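Local coordinates for CBS domain-containing protein (PDB 6XNU) that binds the second messenger cyclic di-AMP, probably through its CBS domains, and takes part in controlling (p)ppGpp and c-di-AMP levels in Listeria monocytogenes, at residues A[40-50]-A[94-103]; A[62-73]-A[128-138]. All blocks are in the same frame, centred on the assembly; numbering follows the deposited sequence.

Contact 1: A[40-50]-A[94-103]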
loop_
_atom_site.group_PDB
_atom_site.type_symbol
_atom_site.label_atom_id
_atom_site.label_comp_id
_atom_site.label_asym_id
_atom_site.label_seq_id
_atom_site.Cartn_x
_atom_site.Cartn_y
_atom_site.Cartn_z
ATOM N N VAL A 40 -15.944 -2.376 2.177
ATOM C CA VAL A 40 -16.981 -3.004 1.375
ATOM C C VAL A 40 -17.725 -3.990 2.271
ATOM O O VAL A 40 -17.313 -4.275 3.399
ATOM C CB VAL A 40 -16.414 -3.703 0.125
ATOM C CG1 VAL A 40 -15.931 -2.668 -0.869
ATOM C CG2 VAL A 40 -15.278 -4.629 0.514
ATOM N N GLN A 41 -18.839 -4.504 1.755
ATOM C CA GLN A 41 -19.713 -5.402 2.496
ATOM C C GLN A 41 -19.738 -6.773 1.833
ATOM O O GLN A 41 -19.626 -6.880 0.608
ATOM C CB GLN A 41 -21.153 -4.863 2.556
ATOM C CG GLN A 41 -21.311 -3.481 3.158
ATOM C CD GLN A 41 -22.647 -2.860 2.794
ATOM O OE1 GLN A 41 -23.189 -2.035 3.530
ATOM N NE2 GLN A 41 -23.189 -3.261 1.648
ATOM N N LEU A 42 -19.903 -7.826 2.644
ATOM C CA LEU A 42 -20.168 -9.143 2.073
ATOM C C LEU A 42 -21.296 -9.046 1.054
ATOM O O LEU A 42 -22.305 -8.368 1.281
ATOM C CB LEU A 42 -20.548 -10.151 3.162
ATOM C CG LEU A 42 -19.523 -10.452 4.248
ATOM C CD1 LEU A 42 -20.145 -11.291 5.363
ATOM C CD2 LEU A 42 -18.300 -11.150 3.669
ATOM N N GLY A 43 -21.120 -9.720 -0.074
ATOM C CA GLY A 43 -22.101 -9.684 -1.134
ATOM C C GLY A 43 -21.890 -8.595 -2.165
ATOM O O GLY A 43 -22.475 -8.673 -3.253
ATOM N N ASN A 44 -21.073 -7.580 -1.864
ATOM C CA ASN A 44 -20.664 -6.629 -2.891
ATOM C C ASN A 44 -19.914 -7.361 -3.996
ATOM O O ASN A 44 -19.164 -8.302 -3.730
ATOM C CB ASN A 44 -19.743 -5.548 -2.305
ATOM C CG ASN A 44 -20.490 -4.475 -1.528
ATOM O OD1 ASN A 44 -19.874 -3.687 -0.809
ATOM N ND2 ASN A 44 -21.810 -4.432 -1.675
ATOM N N ASN A 45 -20.110 -6.930 -5.240
ATOM C CA ASN A 45 -19.330 -7.534 -6.307
ATOM C C ASN A 45 -17.967 -6.851 -6.412
ATOM O O ASN A 45 -17.690 -5.844 -5.750
ATOM C CB ASN A 45 -20.091 -7.503 -7.643
ATOM C CG ASN A 45 -20.302 -6.103 -8.186
ATOM O OD1 ASN A 45 -19.371 -5.310 -8.304
ATOM N ND2 ASN A 45 -21.541 -5.809 -8.571
ATOM N N LEU A 46 -17.095 -7.437 -7.239
ATOM C CA LEU A 46 -15.713 -6.960 -7.335
ATOM C C LEU A 46 -15.587 -5.665 -8.123
ATOM O O LEU A 46 -14.621 -4.919 -7.926
ATOM C CB LEU A 46 -14.821 -8.031 -7.962
ATOM C CG LEU A 46 -14.738 -9.368 -7.225
ATOM C CD1 LEU A 46 -13.604 -10.201 -7.793
ATOM C CD2 LEU A 46 -14.572 -9.175 -5.717
ATOM N N GLU A 47 -16.523 -5.384 -9.032
ATOM C CA GLU A 47 -16.507 -4.088 -9.699
ATOM C C GLU A 47 -16.759 -2.966 -8.698
ATOM O O GLU A 47 -16.056 -1.947 -8.705
ATOM C CB GLU A 47 -17.533 -4.060 -10.839
ATOM C CG GLU A 47 -17.796 -2.660 -11.400
ATOM C CD GLU A 47 -17.678 -2.580 -12.915
ATOM O OE1 GLU A 47 -17.853 -3.620 -13.587
ATOM O OE2 GLU A 47 -17.413 -1.470 -13.435
ATOM N N HIS A 48 -17.728 -3.157 -7.795
ATOM C CA HIS A 48 -17.964 -2.165 -6.752
ATOM C C HIS A 48 -16.738 -2.006 -5.857
ATOM O O HIS A 48 -16.327 -0.881 -5.545
ATOM C CB HIS A 48 -19.186 -2.555 -5.920
ATOM C CG HIS A 48 -19.514 -1.571 -4.841
ATOM N ND1 HIS A 48 -19.251 -1.808 -3.509
ATOM C CD2 HIS A 48 -20.057 -0.333 -4.902
ATOM C CE1 HIS A 48 -19.632 -0.766 -2.793
ATOM N NE2 HIS A 48 -20.130 0.142 -3.615
ATOM N N ALA A 49 -16.127 -3.124 -5.456
ATOM C CA ALA A 49 -14.944 -3.053 -4.598
ATOM C C ALA A 49 -13.805 -2.299 -5.274
ATOM O O ALA A 49 -13.078 -1.536 -4.623
ATOM C CB ALA A 49 -14.494 -4.460 -4.208
ATOM N N LEU A 50 -13.622 -2.510 -6.582
ATOM C CA LEU A 50 -12.555 -1.816 -7.293
ATOM C C LEU A 50 -12.780 -0.310 -7.275
ATOM O O LEU A 50 -11.831 0.475 -7.130
ATOM C CB LEU A 50 -12.477 -2.342 -8.731
ATOM C CG LEU A 50 -11.121 -2.632 -9.360
ATOM C CD1 LEU A 50 -10.178 -3.403 -8.430
ATOM C CD2 LEU A 50 -11.352 -3.401 -10.664
ATOM N N LEU A 94 -15.923 -9.278 -13.224
ATOM C CA LEU A 94 -15.968 -8.528 -11.968
ATOM C C LEU A 94 -17.399 -8.364 -11.483
ATOM O O LEU A 94 -17.663 -8.384 -10.275
ATOM C CB LEU A 94 -15.314 -7.160 -12.146
ATOM C CG LEU A 94 -13.837 -7.198 -12.503
ATOM C CD1 LEU A 94 -13.378 -5.838 -12.984
ATOM C CD2 LEU A 94 -13.045 -7.632 -11.283
ATOM N N GLU A 95 -18.335 -8.206 -12.422
ATOM C CA GLU A 95 -19.747 -8.071 -12.087
ATOM C C GLU A 95 -20.270 -9.266 -11.307
ATOM O O GLU A 95 -21.181 -9.118 -10.484
ATOM C CB GLU A 95 -20.542 -7.890 -13.379
ATOM C CG GLU A 95 -21.993 -7.489 -13.229
ATOM C CD GLU A 95 -22.641 -7.263 -14.584
ATOM O OE1 GLU A 95 -21.971 -6.672 -15.463
ATOM O OE2 GLU A 95 -23.802 -7.687 -14.780
ATOM N N ASP A 96 -19.717 -10.455 -11.550
ATOM C CA ASP A 96 -20.315 -11.687 -11.050
ATOM C C ASP A 96 -19.670 -12.223 -9.780
ATOM O O ASP A 96 -20.328 -12.961 -9.039
ATOM C CB ASP A 96 -20.260 -12.778 -12.129
ATOM C CG ASP A 96 -20.954 -12.367 -13.421
ATOM O OD1 ASP A 96 -20.388 -12.629 -14.505
ATOM O OD2 ASP A 96 -22.065 -11.791 -13.356
ATOM N N LEU A 97 -18.411 -11.886 -9.510
ATOM C CA LEU A 97 -17.727 -12.382 -8.329
ATOM C C LEU A 97 -18.009 -11.459 -7.148
ATOM O O LEU A 97 -18.246 -10.261 -7.325
ATOM C CB LEU A 97 -16.220 -12.476 -8.579
ATOM C CG LEU A 97 -15.774 -13.494 -9.632
ATOM C CD1 LEU A 97 -14.573 -12.975 -10.411
ATOM C CD2 LEU A 97 -15.450 -14.813 -8.950
ATOM N N LYS A 98 -18.012 -12.040 -5.950
ATOM C CA LYS A 98 -18.297 -11.336 -4.705
ATOM C C LYS A 98 -17.010 -11.111 -3.924
ATOM O O LYS A 98 -16.051 -11.874 -4.050
ATOM C CB LYS A 98 -19.270 -12.124 -3.826
ATOM C CG LYS A 98 -20.580 -12.511 -4.495
ATOM C CD LYS A 98 -21.188 -11.321 -5.189
ATOM C CE LYS A 98 -22.696 -11.452 -5.281
ATOM N NZ LYS A 98 -23.259 -10.203 -5.856
ATOM N N VAL A 99 -17.010 -10.073 -3.082
ATOM C CA VAL A 99 -15.794 -9.749 -2.332
ATOM C C VAL A 99 -15.366 -10.921 -1.459
ATOM O O VAL A 99 -14.167 -11.189 -1.297
ATOM C CB VAL A 99 -15.988 -8.465 -1.499
ATOM C CG1 VAL A 99 -16.061 -7.244 -2.407
ATOM C CG2 VAL A 99 -17.223 -8.572 -0.598
ATOM N N GLU A 100 -16.327 -11.634 -0.867
ATOM C CA GLU A 100 -15.942 -12.718 0.029
ATOM C C GLU A 100 -15.274 -13.863 -0.723
ATOM O O GLU A 100 -14.589 -14.683 -0.097
ATOM C CB GLU A 100 -17.160 -13.219 0.804
ATOM C CG GLU A 100 -18.270 -13.737 -0.089
ATOM C CD GLU A 100 -19.333 -12.692 -0.384
ATOM O OE1 GLU A 100 -19.025 -11.479 -0.400
ATOM O OE2 GLU A 100 -20.493 -13.089 -0.611
ATOM N N ASP A 101 -15.441 -13.908 -2.048
ATOM C CA ASP A 101 -14.815 -14.938 -2.875
ATOM C C ASP A 101 -13.305 -14.765 -2.959
ATOM O O ASP A 101 -12.582 -15.752 -3.137
ATOM C CB ASP A 101 -15.396 -14.927 -4.296
ATOM C CG ASP A 101 -16.877 -15.306 -4.351
ATOM O OD1 ASP A 101 -17.359 -16.020 -3.442
ATOM O OD2 ASP A 101 -17.550 -14.892 -5.328
ATOM N N VAL A 102 -12.803 -13.533 -2.848
ATOM C CA VAL A 102 -11.387 -13.264 -3.056
ATOM C C VAL A 102 -10.705 -12.644 -1.846
ATOM O O VAL A 102 -9.469 -12.597 -1.813
ATOM C CB VAL A 102 -11.153 -12.371 -4.296
ATOM C CG1 VAL A 102 -11.981 -12.863 -5.471
ATOM C CG2 VAL A 102 -11.470 -10.921 -3.987
ATOM N N MET A 103 -11.453 -12.173 -0.856
ATOM C CA MET A 103 -10.847 -11.464 0.264
ATOM C C MET A 103 -9.948 -12.381 1.091
ATOM O O MET A 103 -10.132 -13.601 1.136
ATOM C CB MET A 103 -11.931 -10.872 1.158
ATOM C CG MET A 103 -12.721 -11.927 1.905
ATOM S SD MET A 103 -14.048 -11.206 2.872
ATOM C CE MET A 103 -14.790 -12.663 3.610
#

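Contact 2: A[62-73]-A[128-138]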
loop_
_atom_site.group_PDB
_atom_site.type_symbol
_atom_site.label_atom_id
_atom_site.label_comp_id
_atom_site.label_asym_id
_atom_site.label_seq_id
_atom_site.Cartn_x
_atom_site.Cartn_y
_atom_site.Cartn_z
ATOM N N PRO A 62 -11.076 -3.030 4.648
ATOM C CA PRO A 62 -11.800 -4.099 5.340
ATOM C C PRO A 62 -13.075 -4.485 4.612
ATOM O O PRO A 62 -13.690 -3.688 3.896
ATOM C CB PRO A 62 -12.108 -3.485 6.711
ATOM C CG PRO A 62 -12.034 -2.004 6.498
ATOM C CD PRO A 62 -10.957 -1.809 5.464
ATOM N N VAL A 63 -13.465 -5.740 4.812
ATOM C CA VAL A 63 -14.750 -6.256 4.360
ATOM C C VAL A 63 -15.581 -6.527 5.607
ATOM O O VAL A 63 -15.151 -7.282 6.484
ATOM C CB VAL A 63 -14.589 -7.528 3.516
ATOM C CG1 VAL A 63 -15.933 -7.995 3.027
ATOM C CG2 VAL A 63 -13.652 -7.286 2.342
ATOM N N LEU A 64 -16.744 -5.887 5.694
ATOM C CA LEU A 64 -17.629 -5.971 6.847
ATOM C C LEU A 64 -18.915 -6.693 6.476
ATOM O O LEU A 64 -19.253 -6.834 5.298
ATOM C CB LEU A 64 -17.976 -4.575 7.373
ATOM C CG LEU A 64 -16.796 -3.641 7.648
ATOM C CD1 LEU A 64 -17.317 -2.346 8.272
ATOM C CD2 LEU A 64 -15.776 -4.326 8.529
ATOM N N ASP A 65 -19.645 -7.135 7.498
ATOM C CA ASP A 65 -20.996 -7.622 7.273
ATOM C C ASP A 65 -22.004 -6.517 7.605
ATOM O O ASP A 65 -21.642 -5.376 7.882
ATOM C CB ASP A 65 -21.235 -8.923 8.057
ATOM C CG ASP A 65 -21.162 -8.752 9.567
ATOM O OD1 ASP A 65 -21.324 -7.625 10.093
ATOM O OD2 ASP A 65 -20.957 -9.783 10.249
ATOM N N PHE A 66 -23.298 -6.848 7.582
ATOM C CA PHE A 66 -24.303 -5.815 7.818
ATOM C C PHE A 66 -24.345 -5.352 9.274
ATOM O O PHE A 66 -24.965 -4.322 9.560
ATOM C CB PHE A 66 -25.684 -6.326 7.384
ATOM C CG PHE A 66 -26.301 -7.295 8.357
ATOM C CD1 PHE A 66 -25.680 -8.507 8.645
ATOM C CD2 PHE A 66 -27.496 -6.989 9.000
ATOM C CE1 PHE A 66 -26.251 -9.400 9.544
ATOM C CE2 PHE A 66 -28.066 -7.872 9.903
ATOM C CZ PHE A 66 -27.443 -9.079 10.174
ATOM N N GLU A 67 -23.729 -6.094 10.193
ATOM C CA GLU A 67 -23.574 -5.677 11.581
ATOM C C GLU A 67 -22.259 -4.955 11.824
ATOM O O GLU A 67 -21.907 -4.709 12.979
ATOM C CB GLU A 67 -23.655 -6.879 12.527
ATOM C CG GLU A 67 -24.945 -7.684 12.437
ATOM C CD GLU A 67 -24.933 -8.841 13.417
ATOM O OE1 GLU A 67 -24.964 -8.593 14.641
ATOM O OE2 GLU A 67 -24.853 -9.997 12.963
ATOM N N PHE A 68 -21.534 -4.622 10.756
ATOM C CA PHE A 68 -20.250 -3.916 10.833
ATOM C C PHE A 68 -19.191 -4.727 11.575
ATOM O O PHE A 68 -18.251 -4.165 12.146
ATOM C CB PHE A 68 -20.418 -2.522 11.449
ATOM C CG PHE A 68 -21.222 -1.601 10.588
ATOM C CD1 PHE A 68 -22.605 -1.737 10.521
ATOM C CD2 PHE A 68 -20.604 -0.650 9.788
ATOM C CE1 PHE A 68 -23.367 -0.919 9.708
ATOM C CE2 PHE A 68 -21.357 0.182 8.972
ATOM C CZ PHE A 68 -22.745 0.043 8.919
ATOM N N LYS A 69 -19.301 -6.055 11.537
ATOM C CA LYS A 69 -18.233 -6.922 12.020
ATOM C C LYS A 69 -17.230 -7.207 10.898
ATOM O O LYS A 69 -17.592 -7.303 9.722
ATOM C CB LYS A 69 -18.796 -8.239 12.561
ATOM C CG LYS A 69 -19.714 -8.067 13.748
ATOM C CD LYS A 69 -20.355 -9.404 14.110
ATOM C CE LYS A 69 -21.483 -9.208 15.102
ATOM N NZ LYS A 69 -21.044 -8.356 16.236
ATOM N N LEU A 70 -15.970 -7.380 11.288
ATOM C CA LEU A 70 -14.859 -7.497 10.347
ATOM C C LEU A 70 -14.684 -8.945 9.897
ATOM O O LEU A 70 -14.423 -9.823 10.723
ATOM C CB LEU A 70 -13.575 -6.991 11.005
ATOM C CG LEU A 70 -12.294 -7.127 10.176
ATOM C CD1 LEU A 70 -12.337 -6.229 8.946
ATOM C CD2 LEU A 70 -11.108 -6.781 11.039
ATOM N N HIS A 71 -14.775 -9.180 8.584
ATOM C CA HIS A 71 -14.660 -10.514 8.000
ATOM C C HIS A 71 -13.423 -10.716 7.142
ATOM O O HIS A 71 -12.965 -11.851 7.006
ATOM C CB HIS A 71 -15.882 -10.836 7.127
ATOM C CG HIS A 71 -17.119 -11.150 7.910
ATOM N ND1 HIS A 71 -17.659 -12.417 7.965
ATOM C CD2 HIS A 71 -17.924 -10.362 8.660
ATOM C CE1 HIS A 71 -18.739 -12.399 8.728
ATOM N NE2 HIS A 71 -18.922 -11.166 9.166
ATOM N N GLY A 72 -12.875 -9.662 6.549
ATOM C CA GLY A 72 -11.774 -9.888 5.632
ATOM C C GLY A 72 -11.140 -8.583 5.209
ATOM O O GLY A 72 -11.566 -7.496 5.610
ATOM N N LEU A 73 -10.097 -8.723 4.398
ATOM C CA LEU A 73 -9.355 -7.613 3.815
ATOM C C LEU A 73 -9.269 -7.862 2.323
ATOM O O LEU A 73 -9.108 -9.009 1.893
ATOM C CB LEU A 73 -7.949 -7.499 4.409
ATOM C CG LEU A 73 -7.831 -7.203 5.908
ATOM C CD1 LEU A 73 -6.392 -7.355 6.364
ATOM C CD2 LEU A 73 -8.352 -5.802 6.188
ATOM N N PHE A 128 -0.839 -2.014 8.352
ATOM C CA PHE A 128 -1.833 -1.584 9.323
ATOM C C PHE A 128 -2.472 -2.823 9.912
ATOM O O PHE A 128 -2.416 -3.910 9.331
ATOM C CB PHE A 128 -2.920 -0.685 8.715
ATOM C CG PHE A 128 -3.821 -1.396 7.741
ATOM C CD1 PHE A 128 -3.470 -1.481 6.402
ATOM C CD2 PHE A 128 -5.012 -1.971 8.158
ATOM C CE1 PHE A 128 -4.294 -2.134 5.495
ATOM C CE2 PHE A 128 -5.833 -2.625 7.263
ATOM C CZ PHE A 128 -5.475 -2.703 5.934
ATOM N N VAL A 129 -3.082 -2.635 11.072
ATOM C CA VAL A 129 -3.809 -3.702 11.748
ATOM C C VAL A 129 -5.164 -3.174 12.181
ATOM O O VAL A 129 -5.266 -2.077 12.737
ATOM C CB VAL A 129 -3.026 -4.258 12.950
ATOM C CG1 VAL A 129 -3.835 -5.358 13.640
ATOM C CG2 VAL A 129 -1.703 -4.818 12.480
ATOM N N CYS A 130 -6.195 -3.978 11.956
ATOM C CA CYS A 130 -7.553 -3.573 12.271
ATOM C C CYS A 130 -7.798 -3.659 13.776
ATOM O O CYS A 130 -7.286 -4.559 14.445
ATOM C CB CYS A 130 -8.515 -4.492 11.542
ATOM S SG CYS A 130 -8.602 -4.137 9.767
ATOM N N VAL A 131 -8.584 -2.714 14.300
ATOM C CA VAL A 131 -9.037 -2.711 15.694
ATOM C C VAL A 131 -10.497 -3.140 15.717
ATOM O O VAL A 131 -11.310 -2.641 14.931
ATOM C CB VAL A 131 -8.872 -1.327 16.343
ATOM C CG1 VAL A 131 -9.298 -1.357 17.804
ATOM C CG2 VAL A 131 -7.423 -0.843 16.230
ATOM N N VAL A 132 -10.831 -4.083 16.605
ATOM C CA VAL A 132 -12.198 -4.580 16.734
ATOM C C VAL A 132 -12.516 -4.672 18.213
ATOM O O VAL A 132 -11.621 -4.717 19.059
ATOM C CB VAL A 132 -12.424 -5.961 16.063
ATOM C CG1 VAL A 132 -12.042 -5.929 14.566
ATOM C CG2 VAL A 132 -11.663 -7.052 16.797
ATOM N N ASP A 133 -13.803 -4.687 18.528
ATOM C CA ASP A 133 -14.163 -4.889 19.926
ATOM C C ASP A 133 -14.399 -6.388 20.148
ATOM O O ASP A 133 -14.171 -7.212 19.257
ATOM C CB ASP A 133 -15.329 -3.967 20.293
ATOM C CG ASP A 133 -16.655 -4.494 19.857
ATOM O OD1 ASP A 133 -16.672 -5.463 19.087
ATOM O OD2 ASP A 133 -17.689 -3.947 20.301
ATOM N N SER A 134 -14.859 -6.777 21.343
ATOM C CA SER A 134 -14.897 -8.204 21.648
ATOM C C SER A 134 -15.868 -8.986 20.764
ATOM O O SER A 134 -15.694 -10.200 20.615
ATOM C CB SER A 134 -15.234 -8.422 23.126
ATOM O OG SER A 134 -16.218 -7.506 23.573
ATOM N N ASP A 135 -16.865 -8.340 20.154
ATOM C CA ASP A 135 -17.762 -9.031 19.232
ATOM C C ASP A 135 -17.399 -8.790 17.763
ATOM O O ASP A 135 -18.238 -8.991 16.882
ATOM C CB ASP A 135 -19.228 -8.662 19.521
ATOM C CG ASP A 135 -19.668 -7.326 18.918
ATOM O OD1 ASP A 135 -18.831 -6.452 18.661
ATOM O OD2 ASP A 135 -20.884 -7.138 18.696
ATOM N N HIS A 136 -16.154 -8.387 17.497
ATOM C CA HIS A 136 -15.571 -8.206 16.164
ATOM C C HIS A 136 -16.139 -7.010 15.416
ATOM O O HIS A 136 -15.932 -6.891 14.204
ATOM C CB HIS A 136 -15.700 -9.472 15.312
ATOM C CG HIS A 136 -14.736 -10.547 15.708
ATOM N ND1 HIS A 136 -13.395 -10.499 15.385
ATOM C CD2 HIS A 136 -14.907 -11.676 16.436
ATOM C CE1 HIS A 136 -12.788 -11.562 15.880
ATOM N NE2 HIS A 136 -13.682 -12.292 16.523
ATOM N N HIS A 137 -16.824 -6.104 16.105
ATOM C CA HIS A 137 -17.262 -4.864 15.483
ATOM C C HIS A 137 -16.041 -4.028 15.115
ATOM O O HIS A 137 -15.146 -3.823 15.943
ATOM C CB HIS A 137 -18.167 -4.109 16.452
ATOM C CG HIS A 137 -18.681 -2.806 15.935
ATOM N ND1 HIS A 137 -18.018 -1.610 16.134
ATOM C CD2 HIS A 137 -19.818 -2.500 15.264
ATOM C CE1 HIS A 137 -18.723 -0.630 15.598
ATOM N NE2 HIS A 137 -19.818 -1.142 15.062
ATOM N N PHE A 138 -16.021 -3.549 13.874
ATOM C CA PHE A 138 -14.860 -2.831 13.345
ATOM C C PHE A 138 -14.765 -1.435 13.948
ATOM O O PHE A 138 -15.711 -0.644 13.869
ATOM C CB PHE A 138 -14.962 -2.743 11.825
ATOM C CG PHE A 138 -13.837 -1.984 11.183
ATOM C CD1 PHE A 138 -12.522 -2.345 11.407
ATOM C CD2 PHE A 138 -14.107 -0.919 10.345
ATOM C CE1 PHE A 138 -11.482 -1.636 10.805
ATOM C CE2 PHE A 138 -13.069 -0.212 9.727
ATOM C CZ PHE A 138 -11.764 -0.580 9.965
#

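Contact 1: A[40-50]-A[94-103]
Asn45 and Lys98 sit side by side in a single backbone bridge, where Val99 N donates to Asn44 O at 2.9 Å and Leu46 N bonds weakly to Leu97 O; Leu46 N also reaches Leu94 O in a second weak bond. The turn just before this bridge, a type II turn from Gln41 to Asn44, is gripped from both ends of its glycine. Gly43 N points almost straight at Glu100 OE1 (2.8 Å, 170° at the hydrogen), meeting the carboxylate on its syn side. Gly43 O takes Lys98 NZ at 3.1 Å, with CD and CE of the lysine lying close to the same oxygen. Glu100 gets its acid back to the turn because CG sits between the backbone N and the carbonyl carbon (chi1 59°) and the chain then bends at chi2. This is consistent with the first half of a CBS pair, in which 40-41 is an edge strand of the three-stranded sheet and Asn45 is the N-cap of the helix that follows, its OD1 accepting from His48 N. Beneath these polar bonds, Leu46 fills the middle of the contact. Its CD1 lies 3.6 Å from Leu97 CB and meets Val102 CG1 tip to tip, while CD2 lies over the Lys98 carbonyl and CA of Val99. Val99 splits its branches: CG1 packs on Ala49 CB at 3.7 Å and on Val40, whereas CG2 presses on Gln41 O at 3.2 Å. Helix 76-82 packs here too, Ile79 touching Ala49, Leu50 and Leu94. Leu94 CD2 rests on Leu46 CB. The Leu94 and Leu50 side chains cross at about a right angle, Leu94 CD1 and Leu50 CD2 3.9 Å apart; Phe91 of the second subunit packs against both.

Contact 2: A[62-73]-A[128-138]
Lys69 and His137 face each other in a lone backbone bridge that joins two beta hairpins, probably one from each half of a tandem CBS pair. Phe138 N donates to Phe68 O at 2.9 Å, and Leu70 N to His136 O at 3.0 Å. Each hairpin tip is a type I turn, 65-68 and 133-136, and the two lie next to each other. From CB outward, Lys69 runs along the opposite turn: CB rests near His136 O, CG and CD pass Asp135 O, and CE stays close to that oxygen. The chain is extended as far as CE and bends only at its last torsion (chi4 -49°), which swings NZ onto Asp135. There the ammonium makes a salt bridge to OD2 at 2.7 Å and a hydrogen bond to the backbone O of the same residue, so one turn holds it twice. At its own turn, Asp65 OD1 takes Lys69 N and OD2 takes His71 NE2 close to the imidazole plane, which ties the acid to the start of the returning strand.

Below the tips, Phe138 has CG anti to N (chi1 178°), which carries the ring across to the first hairpin. Pro62 CB lies over one face of the ring, while its CG is 3.8 Å from Phe138 CZ, and Leu64 CD2 reaches Phe138 CB. His137 turns its ring toward Phe68 CB, while its ND1 is hydrogen-bonded to Glu139 OE1. Further down, Leu73 CD2 comes to the edge of the Phe128 ring, near its plane. Leu70 CD2 touches Val132 CG1 and is pressed against Cys130 CB, a tight carbon pair at 3.5 Å.

Overall arrangement
The centres of contacts 1 and 2 lie about 17 Å apart, and their segments alternate along the chain: 40-50, 62-73, 94-103, 128-138. Both reach the three-stranded sheet, where strands 40-41 and 60-64 are parallel neighbours; Val40 O and Leu64 N, and Leu42 N and Leu64 O, are each 2.9 Å apart as probable hydrogen bonds. Helix 46-56 leads from contact 1 straight into strand 60-64 of contact 2. Contact 1 packs residues 94-103 against the first half, beside the second subunit; contact 2 joins that half to the four-stranded sheet. Strand 32-33 lies in that second sheet while helix 99-102 packs on the first, an exchange consistent with one CBS-pair module.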